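Local coordinates for protein HTH-type transcriptional regulator ascG (PDB 3BRQ) that represses the asc operon as a sequence-specific DNA-binding transcription factor of the LacI family, at residues Leu39-His42 against Ala43-Ala47; Arg86-Ser89 against Val90-Asp94; His123-Thr126 against Ser127-Ala130; Ala159-Lys162 against Asp163-Gln167; Arg265-Phe268 against Met269-Gly273. One frame throughout, in Å; residues are numbered along the deposited sequence.

Contact 1: Leu39-His42 against Ala43-Ala47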
loop_
_atom_site.group_PDB
_atom_site.type_symbol
_atom_site.label_atom_id
_atom_site.label_comp_id
_atom_site.label_asym_id
_atom_site.label_seq_id
_atom_site.Cartn_x
_atom_site.Cartn_y
_atom_site.Cartn_z
ATOM N N LEU B 39 4.997 0.255 -7.932
ATOM C CA LEU B 39 5.845 0.979 -8.853
ATOM C C LEU B 39 7.278 1.021 -8.327
ATOM O O LEU B 39 8.220 0.873 -9.089
ATOM C CB LEU B 39 5.282 2.394 -9.192
ATOM C CG LEU B 39 5.584 3.694 -8.455
ATOM C CD1 LEU B 39 6.934 4.276 -8.807
ATOM C CD2 LEU B 39 4.520 4.759 -8.854
ATOM N N LEU B 40 7.437 1.182 -7.013
ATOM C CA LEU B 40 8.771 1.312 -6.426
ATOM C C LEU B 40 9.502 -0.020 -6.518
ATOM O O LEU B 40 10.699 -0.081 -6.772
ATOM C CB LEU B 40 8.686 1.772 -4.966
ATOM C CG LEU B 40 9.979 2.122 -4.217
ATOM C CD1 LEU B 40 10.805 3.208 -4.937
ATOM C CD2 LEU B 40 9.693 2.564 -2.806
ATOM N N PHE B 41 8.750 -1.082 -6.314
ATOM C CA PHE B 41 9.305 -2.431 -6.356
ATOM C C PHE B 41 9.882 -2.719 -7.727
ATOM O O PHE B 41 11.002 -3.215 -7.843
ATOM C CB PHE B 41 8.245 -3.476 -6.019
ATOM C CG PHE B 41 8.759 -4.896 -6.155
ATOM C CD1 PHE B 41 9.801 -5.340 -5.350
ATOM C CD2 PHE B 41 8.246 -5.745 -7.133
ATOM C CE1 PHE B 41 10.327 -6.651 -5.475
ATOM C CE2 PHE B 41 8.763 -7.049 -7.291
ATOM C CZ PHE B 41 9.813 -7.508 -6.433
ATOM N N HIS B 42 9.127 -2.388 -8.777
ATOM C CA HIS B 42 9.596 -2.674 -10.124
ATOM C C HIS B 42 10.666 -1.708 -10.597
ATOM O O HIS B 42 11.571 -2.110 -11.312
ATOM C CB HIS B 42 8.442 -2.757 -11.122
ATOM C CG HIS B 42 7.524 -3.906 -10.865
ATOM N ND1 HIS B 42 7.877 -5.209 -11.136
ATOM C CD2 HIS B 42 6.276 -3.952 -10.343
ATOM C CE1 HIS B 42 6.884 -6.012 -10.790
ATOM N NE2 HIS B 42 5.901 -5.271 -10.306
ATOM N N ALA B 43 10.559 -0.427 -10.251
ATOM C CA ALA B 43 11.699 0.480 -10.437
ATOM C C ALA B 43 12.994 -0.007 -9.762
ATOM O O ALA B 43 14.046 -0.008 -10.385
ATOM C CB ALA B 43 11.366 1.900 -9.966
ATOM N N ALA B 44 12.904 -0.380 -8.493
ATOM C CA ALA B 44 14.081 -0.836 -7.706
ATOM C C ALA B 44 14.646 -2.088 -8.314
ATOM O O ALA B 44 15.825 -2.182 -8.540
ATOM C CB ALA B 44 13.706 -1.139 -6.231
ATOM N N ARG B 45 13.783 -3.057 -8.575
ATOM C CA ARG B 45 14.228 -4.257 -9.267
ATOM C C ARG B 45 14.933 -3.945 -10.610
ATOM O O ARG B 45 16.020 -4.451 -10.880
ATOM C CB ARG B 45 13.046 -5.212 -9.436
ATOM C CG ARG B 45 13.414 -6.656 -9.285
ATOM C CD ARG B 45 13.896 -6.993 -7.870
ATOM N NE ARG B 45 14.755 -8.184 -7.898
ATOM C CZ ARG B 45 14.543 -9.311 -7.209
ATOM N NH1 ARG B 45 13.486 -9.424 -6.400
ATOM N NH2 ARG B 45 15.401 -10.337 -7.321
HETATM N N MSE B 46 14.366 -3.061 -11.422
HETATM C CA MSE B 46 14.958 -2.811 -12.727
HETATM C C MSE B 46 16.323 -2.134 -12.609
HETATM O O MSE B 46 17.283 -2.520 -13.283
HETATM C CB MSE B 46 14.032 -1.945 -13.575
HETATM C CG MSE B 46 13.195 -2.695 -14.592
HETATM SE SE MSE B 46 13.528 -1.865 -16.329
HETATM C CE MSE B 46 15.346 -2.588 -16.601
ATOM N N ALA B 47 16.412 -1.113 -11.754
ATOM C CA ALA B 47 17.676 -0.460 -11.461
ATOM C C ALA B 47 18.691 -1.479 -10.920
ATOM O O ALA B 47 19.839 -1.509 -11.371
ATOM C CB ALA B 47 17.478 0.681 -10.450
#

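Contact 2: Arg86-Ser89 against Val90-Asp94. With SO4 (sulfate ion), chain F.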
loop_
_atom_site.group_PDB
_atom_site.type_symbol
_atom_site.label_atom_id
_atom_site.label_comp_id
_atom_site.label_asym_id
_atom_site.label_seq_id
_atom_site.Cartn_x
_atom_site.Cartn_y
_atom_site.Cartn_z
ATOM N N ARG B 86 1.806 14.891 -8.653
ATOM C CA ARG B 86 0.388 15.170 -8.565
ATOM C C ARG B 86 0.196 16.613 -9.001
ATOM O O ARG B 86 -0.710 16.881 -9.803
ATOM C CB ARG B 86 -0.184 15.008 -7.131
ATOM C CG ARG B 86 -1.675 15.412 -7.069
ATOM C CD ARG B 86 -2.439 14.890 -5.904
ATOM N NE ARG B 86 -2.666 13.429 -5.948
ATOM C CZ ARG B 86 -3.270 12.803 -4.960
ATOM N NH1 ARG B 86 -3.698 13.558 -3.950
ATOM N NH2 ARG B 86 -3.472 11.464 -4.972
ATOM N N PHE B 87 1.028 17.539 -8.499
ATOM C CA PHE B 87 0.704 18.983 -8.593
ATOM C C PHE B 87 1.264 19.768 -9.795
ATOM O O PHE B 87 0.606 20.718 -10.268
ATOM C CB PHE B 87 1.011 19.706 -7.264
ATOM C CG PHE B 87 0.241 19.149 -6.092
ATOM C CD1 PHE B 87 -1.089 19.572 -5.843
ATOM C CD2 PHE B 87 0.795 18.155 -5.295
ATOM C CE1 PHE B 87 -1.815 19.045 -4.790
ATOM C CE2 PHE B 87 0.068 17.602 -4.223
ATOM C CZ PHE B 87 -1.213 18.017 -3.960
ATOM N N LEU B 88 2.474 19.454 -10.260
ATOM C CA LEU B 88 3.065 20.229 -11.361
ATOM C C LEU B 88 2.168 20.193 -12.592
ATOM O O LEU B 88 1.643 19.146 -12.904
ATOM C CB LEU B 88 4.456 19.744 -11.722
ATOM C CG LEU B 88 5.600 20.088 -10.747
ATOM C CD1 LEU B 88 6.763 19.082 -10.913
ATOM C CD2 LEU B 88 6.102 21.506 -10.981
ATOM N N SER B 89 1.975 21.330 -13.253
ATOM C CA SER B 89 1.205 21.349 -14.498
ATOM C C SER B 89 2.069 20.728 -15.580
ATOM O O SER B 89 3.296 20.707 -15.491
ATOM C CB SER B 89 0.868 22.769 -14.892
ATOM O OG SER B 89 2.047 23.420 -15.258
ATOM N N VAL B 90 1.435 20.180 -16.601
ATOM C CA VAL B 90 2.146 19.753 -17.840
ATOM C C VAL B 90 3.244 20.724 -18.337
ATOM O O VAL B 90 4.410 20.328 -18.563
ATOM C CB VAL B 90 1.084 19.365 -18.925
ATOM C CG1 VAL B 90 1.554 19.595 -20.356
ATOM C CG2 VAL B 90 0.685 17.908 -18.694
ATOM N N ASP B 91 2.870 21.995 -18.484
ATOM C CA ASP B 91 3.787 23.014 -18.911
ATOM C C ASP B 91 4.940 23.183 -17.956
ATOM O O ASP B 91 6.046 23.381 -18.404
ATOM C CB ASP B 91 3.077 24.359 -19.080
ATOM C CG ASP B 91 2.087 24.335 -20.222
ATOM O OD1 ASP B 91 2.324 23.577 -21.183
ATOM O OD2 ASP B 91 1.082 25.078 -20.167
ATOM N N GLU B 92 4.676 23.156 -16.651
ATOM C CA GLU B 92 5.794 23.192 -15.683
ATOM C C GLU B 92 6.749 22.024 -15.893
ATOM O O GLU B 92 7.962 22.192 -15.854
ATOM C CB GLU B 92 5.285 23.205 -14.253
ATOM C CG GLU B 92 4.722 24.564 -13.865
ATOM C CD GLU B 92 4.051 24.579 -12.481
ATOM O OE1 GLU B 92 3.155 23.758 -12.198
ATOM O OE2 GLU B 92 4.438 25.441 -11.674
ATOM N N ILE B 93 6.201 20.837 -16.135
ATOM C CA ILE B 93 7.026 19.673 -16.417
ATOM C C ILE B 93 7.831 19.871 -17.722
ATOM O O ILE B 93 9.031 19.620 -17.730
ATOM C CB ILE B 93 6.205 18.357 -16.382
ATOM C CG1 ILE B 93 5.515 18.194 -14.990
ATOM C CG2 ILE B 93 7.145 17.149 -16.637
ATOM C CD1 ILE B 93 4.122 17.430 -14.975
ATOM N N ASP B 94 7.205 20.398 -18.794
ATOM C CA ASP B 94 7.942 20.635 -20.028
ATOM C C ASP B 94 9.113 21.618 -19.767
ATOM O O ASP B 94 10.220 21.460 -20.293
ATOM C CB ASP B 94 7.009 21.176 -21.147
ATOM C CG ASP B 94 6.274 20.061 -21.912
ATOM O OD1 ASP B 94 6.915 19.046 -22.273
ATOM O OD2 ASP B 94 5.045 20.217 -22.177
HETATM S S SO4 F . -2.481 10.869 -8.723
HETATM O O1 SO4 F . -3.045 11.082 -10.015
HETATM O O2 SO4 F . -1.524 11.968 -8.426
HETATM O O3 SO4 F . -3.507 10.640 -7.740
HETATM O O4 SO4 F . -1.829 9.565 -8.775
HETATM O O HOH W 1 1.128 23.744 -10.711
#

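Contact 3: His123-Thr126 against Ser127-Ala130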
loop_
_atom_site.group_PDB
_atom_site.type_symbol
_atom_site.label_atom_id
_atom_site.label_comp_id
_atom_site.label_asym_id
_atom_site.label_seq_id
_atom_site.Cartn_x
_atom_site.Cartn_y
_atom_site.Cartn_z
ATOM N N HIS B 123 -6.346 7.204 -18.260
ATOM C CA HIS B 123 -7.361 7.003 -17.208
ATOM C C HIS B 123 -8.756 7.450 -17.612
ATOM O O HIS B 123 -9.771 6.817 -17.289
ATOM C CB HIS B 123 -6.982 7.791 -15.947
ATOM C CG HIS B 123 -5.710 7.340 -15.302
ATOM N ND1 HIS B 123 -5.510 6.042 -14.867
ATOM C CD2 HIS B 123 -4.581 8.026 -14.990
ATOM C CE1 HIS B 123 -4.317 5.957 -14.309
ATOM N NE2 HIS B 123 -3.735 7.144 -14.372
ATOM N N LYS B 124 -8.837 8.575 -18.300
ATOM C CA LYS B 124 -10.122 8.959 -18.828
ATOM C C LYS B 124 -10.769 7.857 -19.689
ATOM O O LYS B 124 -11.923 7.449 -19.439
ATOM C CB LYS B 124 -10.031 10.276 -19.570
ATOM C CG LYS B 124 -11.393 10.762 -20.009
ATOM C CD LYS B 124 -11.218 11.925 -20.972
ATOM C CE LYS B 124 -12.474 12.717 -20.913
ATOM N NZ LYS B 124 -12.827 13.484 -22.152
ATOM N N GLN B 125 -10.025 7.345 -20.658
ATOM C CA GLN B 125 -10.540 6.272 -21.518
ATOM C C GLN B 125 -10.921 5.026 -20.743
ATOM O O GLN B 125 -12.000 4.448 -20.999
ATOM C CB GLN B 125 -9.531 5.880 -22.605
ATOM C CG GLN B 125 -10.141 4.979 -23.734
ATOM C CD GLN B 125 -11.272 5.658 -24.510
ATOM O OE1 GLN B 125 -11.125 6.796 -24.957
ATOM N NE2 GLN B 125 -12.416 4.969 -24.656
ATOM N N THR B 126 -10.078 4.639 -19.767
ATOM C CA THR B 126 -10.401 3.439 -18.965
ATOM C C THR B 126 -11.695 3.632 -18.253
ATOM O O THR B 126 -12.464 2.688 -18.106
ATOM C CB THR B 126 -9.341 3.130 -17.923
ATOM O OG1 THR B 126 -9.305 4.209 -16.980
ATOM C CG2 THR B 126 -7.994 3.057 -18.573
ATOM N N SER B 127 -11.953 4.860 -17.768
ATOM C CA SER B 127 -13.196 5.065 -17.038
ATOM C C SER B 127 -14.356 5.030 -18.023
ATOM O O SER B 127 -15.383 4.379 -17.771
ATOM C CB SER B 127 -13.147 6.398 -16.292
ATOM O OG SER B 127 -14.313 6.574 -15.528
ATOM N N PHE B 128 -14.197 5.767 -19.116
ATOM C CA PHE B 128 -15.202 5.759 -20.193
ATOM C C PHE B 128 -15.538 4.318 -20.530
ATOM O O PHE B 128 -16.704 3.976 -20.553
ATOM C CB PHE B 128 -14.665 6.445 -21.431
ATOM C CG PHE B 128 -15.689 6.570 -22.557
ATOM C CD1 PHE B 128 -16.276 7.780 -22.830
ATOM C CD2 PHE B 128 -16.023 5.466 -23.344
ATOM C CE1 PHE B 128 -17.203 7.901 -23.904
ATOM C CE2 PHE B 128 -16.942 5.553 -24.398
ATOM C CZ PHE B 128 -17.538 6.772 -24.666
ATOM N N ASN B 129 -14.508 3.461 -20.678
ATOM C CA ASN B 129 -14.729 2.044 -21.048
ATOM C C ASN B 129 -15.496 1.240 -20.032
ATOM O O ASN B 129 -16.342 0.458 -20.413
ATOM C CB ASN B 129 -13.414 1.308 -21.313
ATOM C CG ASN B 129 -12.738 1.755 -22.543
ATOM O OD1 ASN B 129 -13.288 2.479 -23.390
ATOM N ND2 ASN B 129 -11.506 1.350 -22.652
ATOM N N ALA B 130 -15.208 1.433 -18.743
ATOM C CA ALA B 130 -15.934 0.721 -17.663
ATOM C C ALA B 130 -17.407 1.177 -17.581
ATOM O O ALA B 130 -18.328 0.371 -17.576
ATOM C CB ALA B 130 -15.183 0.900 -16.310
#

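Contact 4: Ala159-Lys162 against Asp163-Gln167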
loop_
_atom_site.group_PDB
_atom_site.type_symbol
_atom_site.label_atom_id
_atom_site.label_comp_id
_atom_site.label_asym_id
_atom_site.label_seq_id
_atom_site.Cartn_x
_atom_site.Cartn_y
_atom_site.Cartn_z
ATOM N N ALA B 159 -14.092 12.612 -15.568
ATOM C CA ALA B 159 -14.337 13.121 -16.951
ATOM C C ALA B 159 -14.792 11.957 -17.864
ATOM O O ALA B 159 -15.670 12.127 -18.675
ATOM C CB ALA B 159 -13.054 13.742 -17.489
ATOM N N GLY B 160 -14.235 10.751 -17.651
ATOM C CA GLY B 160 -14.580 9.593 -18.478
ATOM C C GLY B 160 -15.983 9.096 -18.175
ATOM O O GLY B 160 -16.685 8.658 -19.059
ATOM N N TYR B 161 -16.373 9.102 -16.899
ATOM C CA TYR B 161 -17.767 8.931 -16.538
ATOM C C TYR B 161 -18.712 9.941 -17.254
ATOM O O TYR B 161 -19.693 9.518 -17.840
ATOM C CB TYR B 161 -17.896 9.013 -15.018
ATOM C CG TYR B 161 -19.313 9.118 -14.483
ATOM C CD1 TYR B 161 -20.136 7.983 -14.390
ATOM C CD2 TYR B 161 -19.822 10.341 -14.051
ATOM C CE1 TYR B 161 -21.446 8.078 -13.865
ATOM C CE2 TYR B 161 -21.123 10.443 -13.510
ATOM C CZ TYR B 161 -21.927 9.325 -13.447
ATOM O OH TYR B 161 -23.200 9.411 -12.915
ATOM N N LYS B 162 -18.497 11.240 -17.140
ATOM C CA LYS B 162 -19.435 12.202 -17.757
ATOM C C LYS B 162 -19.466 12.000 -19.276
ATOM O O LYS B 162 -20.545 12.060 -19.900
ATOM C CB LYS B 162 -19.010 13.648 -17.450
ATOM C CG LYS B 162 -19.047 13.964 -15.924
ATOM C CD LYS B 162 -18.499 15.347 -15.636
ATOM C CE LYS B 162 -18.998 15.926 -14.299
ATOM N NZ LYS B 162 -18.170 17.155 -13.964
ATOM N N ASP B 163 -18.298 11.748 -19.875
ATOM C CA ASP B 163 -18.255 11.540 -21.367
ATOM C C ASP B 163 -19.032 10.298 -21.812
ATOM O O ASP B 163 -19.720 10.346 -22.823
ATOM C CB ASP B 163 -16.811 11.504 -21.884
ATOM C CG ASP B 163 -16.702 11.665 -23.448
ATOM O OD1 ASP B 163 -17.532 12.358 -24.109
ATOM O OD2 ASP B 163 -15.729 11.113 -24.002
ATOM N N ALA B 164 -18.895 9.185 -21.086
ATOM C CA ALA B 164 -19.651 7.962 -21.353
ATOM C C ALA B 164 -21.164 8.157 -21.259
ATOM O O ALA B 164 -21.894 7.731 -22.174
ATOM C CB ALA B 164 -19.175 6.785 -20.438
ATOM N N LEU B 165 -21.643 8.852 -20.220
ATOM C CA LEU B 165 -23.058 9.223 -20.193
ATOM C C LEU B 165 -23.457 10.079 -21.405
ATOM O O LEU B 165 -24.450 9.796 -22.072
ATOM C CB LEU B 165 -23.405 10.042 -18.960
ATOM C CG LEU B 165 -23.194 9.489 -17.568
ATOM C CD1 LEU B 165 -23.978 10.330 -16.550
ATOM C CD2 LEU B 165 -23.547 8.024 -17.492
ATOM N N ALA B 166 -22.711 11.134 -21.661
ATOM C CA ALA B 166 -23.168 12.113 -22.682
ATOM C C ALA B 166 -23.184 11.437 -24.089
ATOM O O ALA B 166 -24.150 11.623 -24.884
ATOM C CB ALA B 166 -22.269 13.335 -22.688
ATOM N N GLN B 167 -22.135 10.659 -24.374
ATOM C CA GLN B 167 -22.046 9.894 -25.632
ATOM C C GLN B 167 -23.132 8.830 -25.815
ATOM O O GLN B 167 -23.432 8.461 -26.940
ATOM C CB GLN B 167 -20.665 9.264 -25.809
ATOM C CG GLN B 167 -19.574 10.247 -26.228
ATOM C CD GLN B 167 -18.360 9.542 -26.835
ATOM O OE1 GLN B 167 -18.498 8.617 -27.654
ATOM N NE2 GLN B 167 -17.156 9.984 -26.444
#

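Contact 5: Arg265-Phe268 against Met269-Gly273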
loop_
_atom_site.group_PDB
_atom_site.type_symbol
_atom_site.label_atom_id
_atom_site.label_comp_id
_atom_site.label_asym_id
_atom_site.label_seq_id
_atom_site.Cartn_x
_atom_site.Cartn_y
_atom_site.Cartn_z
ATOM N N ARG B 265 13.553 2.892 -20.395
ATOM C CA ARG B 265 13.927 4.031 -21.225
ATOM C C ARG B 265 14.940 4.974 -20.597
ATOM O O ARG B 265 15.846 5.433 -21.286
ATOM C CB ARG B 265 12.697 4.802 -21.694
ATOM C CG ARG B 265 11.871 4.002 -22.704
ATOM C CD ARG B 265 11.009 4.942 -23.519
ATOM N NE ARG B 265 9.826 4.309 -24.127
ATOM C CZ ARG B 265 8.794 4.996 -24.650
ATOM N NH1 ARG B 265 8.791 6.337 -24.630
ATOM N NH2 ARG B 265 7.747 4.352 -25.182
ATOM N N LEU B 266 14.806 5.287 -19.301
ATOM C CA LEU B 266 15.782 6.185 -18.646
ATOM C C LEU B 266 17.160 5.575 -18.664
ATOM O O LEU B 266 18.126 6.268 -18.961
ATOM C CB LEU B 266 15.364 6.546 -17.203
ATOM C CG LEU B 266 14.221 7.551 -17.039
ATOM C CD1 LEU B 266 13.703 7.599 -15.547
ATOM C CD2 LEU B 266 14.627 8.945 -17.537
ATOM N N ILE B 267 17.258 4.268 -18.364
ATOM C CA ILE B 267 18.533 3.569 -18.423
ATOM C C ILE B 267 19.042 3.473 -19.867
ATOM O O ILE B 267 20.229 3.658 -20.114
ATOM C CB ILE B 267 18.432 2.149 -17.803
ATOM C CG1 ILE B 267 18.183 2.259 -16.294
ATOM C CG2 ILE B 267 19.705 1.319 -18.097
ATOM C CD1 ILE B 267 17.767 0.907 -15.637
ATOM N N PHE B 268 18.150 3.199 -20.817
ATOM C CA PHE B 268 18.505 3.326 -22.244
ATOM C C PHE B 268 19.216 4.662 -22.532
ATOM O O PHE B 268 20.305 4.666 -23.130
ATOM C CB PHE B 268 17.271 3.110 -23.161
ATOM C CG PHE B 268 17.609 3.014 -24.647
ATOM C CD1 PHE B 268 18.744 2.333 -25.083
ATOM C CD2 PHE B 268 16.804 3.646 -25.597
ATOM C CE1 PHE B 268 19.078 2.251 -26.465
ATOM C CE2 PHE B 268 17.117 3.571 -26.975
ATOM C CZ PHE B 268 18.257 2.861 -27.400
HETATM N N MSE B 269 18.634 5.785 -22.090
HETATM C CA MSE B 269 19.238 7.137 -22.328
HETATM C C MSE B 269 20.676 7.241 -21.769
HETATM O O MSE B 269 21.603 7.715 -22.435
HETATM C CB MSE B 269 18.401 8.254 -21.681
HETATM C CG MSE B 269 16.986 8.390 -22.152
HETATM SE SE MSE B 269 16.856 8.274 -24.048
HETATM C CE MSE B 269 15.083 7.416 -24.079
ATOM N N LEU B 270 20.843 6.746 -20.549
ATOM C CA LEU B 270 22.146 6.694 -19.890
ATOM C C LEU B 270 23.162 5.842 -20.633
ATOM O O LEU B 270 24.376 6.066 -20.466
ATOM C CB LEU B 270 22.001 6.206 -18.453
ATOM C CG LEU B 270 21.177 7.151 -17.552
ATOM C CD1 LEU B 270 21.200 6.661 -16.105
ATOM C CD2 LEU B 270 21.655 8.580 -17.619
ATOM N N ASP B 271 22.685 4.886 -21.445
ATOM C CA ASP B 271 23.561 4.042 -22.298
ATOM C C ASP B 271 23.731 4.587 -23.707
ATOM O O ASP B 271 24.304 3.933 -24.568
ATOM C CB ASP B 271 23.017 2.612 -22.410
ATOM C CG ASP B 271 23.174 1.812 -21.113
ATOM O OD1 ASP B 271 23.998 2.199 -20.241
ATOM O OD2 ASP B 271 22.454 0.794 -20.963
ATOM N N GLY B 272 23.195 5.754 -23.986
ATOM C CA GLY B 272 23.438 6.352 -25.285
ATOM C C GLY B 272 22.213 6.315 -26.169
ATOM O O GLY B 272 22.268 6.760 -27.301
ATOM N N GLY B 273 21.090 5.849 -25.619
ATOM C CA GLY B 273 19.839 5.762 -26.347
ATOM C C GLY B 273 19.275 7.119 -26.651
ATOM O O GLY B 273 19.827 8.135 -26.220
#

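Contact 1: Leu39-His42 against Ala43-Ala47
F41 and R45 stand one turn apart on helix 36-49, the helix of a beta-alpha-beta unit between strands 21-27 and 53-60. Their side chains lie alongside each other and point the same way. The ring and guanidinium planes are almost perpendicular, 89° apart. F41 CZ meets the edge of the guanidinium, 4.1 Å from R45 NH1, in a loose van der Waals approach. The F41 ring points away from its own backbone N (chi1 176°), and R45 bends its chain at chi2, which carries CZ and NH1 into contact. H42 takes up another flank of F41. F41 CD2 lies over the centre of the imidazole, 3.9 Å above its plane, while H42 NE2 sits at the edge of the phenyl ring.

Other side chains of the turn pack on the sheet and on helix 255-270. L40 touches L24 and L56, A43 also meets L24, and A44 rests on L54. H42 and L39 pack on I259. F41 and R45 belong to the dimer surface: the F41 ring meets the ring of H32 of the second subunit, and R45 packs on H61 of that subunit. L40 and A44 also touch the second subunit. Backbone bonds tie the turn together, such as A43 N to L39 O at 2.9 Å. Beneath the F41-R45 pair, R45 N donates to F41 O at 2.9 Å with a nearly straight N-H...O angle of 167°.

Contact 2: Arg86-Ser89 against Val90-Asp94
S89 and E92 form a capping box where the loop after strand 80-84 enters helix 90-98. S89 is the N-cap. Its OG accepts from E92 N at 3.0 Å. With chi1 at 68°, OG lies between the backbone N and the carbonyl carbon, within reach of E92 N. The reciprocal bond runs from S89 N to E92 OE1 at 2.9 Å and is almost perfectly straight, 178°. OE1 receives it on its anti lone pair. S89 OG adds a weak bond to the same oxygen, and a water links OE1 to F87 O.

L88 covers the apolar side of the box. Its side chain crosses that of E92 at about a right angle, with L88 CD2 3.8 Å from E92 CB. L88 CB also touches I93 CG1 at 3.8 Å. Helix 63-75 lies against L88 through A63 and R67.

At the head of the loop, R86 clasps a sulfate, probably from the crystallisation liquor. R86 NE donates to O2 of the sulfate at 3.1 Å and R86 NH2 to its O3 at 2.9 Å. T153, S151, Y84 and G33 complete the anion site.

The other carboxylate oxygen, E92 OE2, makes a salt bridge to R67. With donors on both oxygens, E92 is probably held ionised, and its negative charge would suit the N-terminal end of the helix dipole.

Contact 3: His123-Thr126 against Ser127-Ala130
The amides of Q125 and N129 meet in the first turns of helix 123-136. This helix packs on strands 231-235 and 249-252 of the mixed sheet, in one lobe of the LacI/periplasmic-binding-protein fold. N129 OD1 lies nearly in the amide plane of Q125, at 2.9 Å from Q125 NE2. Taken from N129 the bond is different: the donor stands above the carbonyl plane, 36° out of it. The two amide planes are 52° apart. Q125 NE2 also comes obliquely to the F128 ring, 3.9 Å from F128 CD2. The bend of Q125 at chi2 folds its amide forward, one turn on, to N129. F128 meanwhile leads away to helix 152-167, where it packs on D163 and Q167.

Backbone bonds run throughout. The straightest is F128 N to K124 O, 2.8 Å long with an N-H...O angle of 177°.

H123, T126 and S127 turn into the protein. T126 packs on F235 and V251 of the sheet. S127 OG bonds to R157 O, which joins the two neighbouring helices. H123 NE2 is hydrogen-bonded to N108 ND2. T126 places OG1 between its backbone N and carbonyl carbon, from where it donates to H123 O. S127 N donates to the same oxygen at 3.0 Å, and both donors come from one face of the carbonyl plane. A valine in place of T126 would keep the bulk but would probably cost H123 O its second donor, leaving the S127 N bond to hold it. The hydroxyl bond is the shorter of the two, 2.7 Å from T126 OG1 to H123 O.

Contact 4: Ala159-Lys162 against Asp163-Gln167
Y161 turns its CG anti to the backbone N (chi1 169°), and L165, one turn on, sets its CG anti to the carbonyl carbon (chi1 -59°). The two side chains cross at a slant on one flank of helix 152-167, part of the beta-alpha-beta unit with strands 142-145 and 177-178. L165 CG lies over one face of the phenol ring, 4.3 Å above the plane and displaced from the ring centre. The Y161 ring also stacks with F144, and its OH bonds to I142 O, so the sheet fixes the ring on which L165 rests. With an alanine at L165 both methyl branches are gone, which would probably uncover part of this ring face and weaken the packing against L172.

The backbone of the pair is joined by L165 N to Y161 O at 3.1 Å. Q167 NE2 makes weak bonds to both carboxylate oxygens of D163. A164 touches V131 of helix 123-136. On the Y161 side, L165 CD1 reaches further out than CG, to 3.9 Å from Y161 CZ and 3.8 Å from Y161 OH.

Contact 5: Arg265-Phe268 against Met269-Gly273
G273 CA sits over the centre of the F268 ring, 3.4 Å from its centroid and 10° off the normal. This is a CH-pi contact, and it lies at the C-terminal end of helix 255-270. Tight fit explains the glycine: a beta carbon at G273 would clash with F268 CD2. The F268 ring swings beside its carbonyl carbon (chi1 -171°), which places it beneath the returning chain.

The next shell is backbone. F268 O accepts from G273 N at 2.9 Å and from D271 N at 2.9 Å. The two donors reach it from opposite faces of the carbonyl plane. D271 N also makes a weak bond to I267 O, at 3.1 Å. The turn is a Schellman motif, with a positive phi of 108° at G272. A beta carbon there would be jammed against the carbonyl O of D271, which calls for glycine. M269, a selenomethionine, curls back along the helix, with its CG 3.3 Å from R265 O.

Further out, the end of the helix is fastened to the first lobe. L266 and L270 pack on A80 of strand 80-84, and I267 on L22 of strand 21-27. D271 lies alongside I267, and its OD1 forms a salt bridge with R52. R265 pairs with E261 one turn earlier.

F268 O thus takes two donors, both well out of its plane. D271 lies at the C-terminal end, where the helix dipole is partly negative; the salt bridge to R52 probably offsets this.

The contacts follow in series along a two-lobed chain of periplasmic binding protein-like fold. Contacts 1, 2 and 5 belong to the lobe built on the five-stranded parallel sheet. Contacts 3 and 4 belong to the lobe of the mixed sheet. Contacts 1 and 5 have centres about 16 Å apart and touch, M46 O to I267 CD1 at 4.2 Å. Contacts 3 and 4 are closer, about 9 Å between centres, on the adjacent helices 123-136 and 152-167. Contacts 4 and 5 have centres about 39 Å apart. Helix 255-270, late in the chain, returns to the first lobe beside helix 36-49, so the lobes are interleaved in sequence, as in this fold.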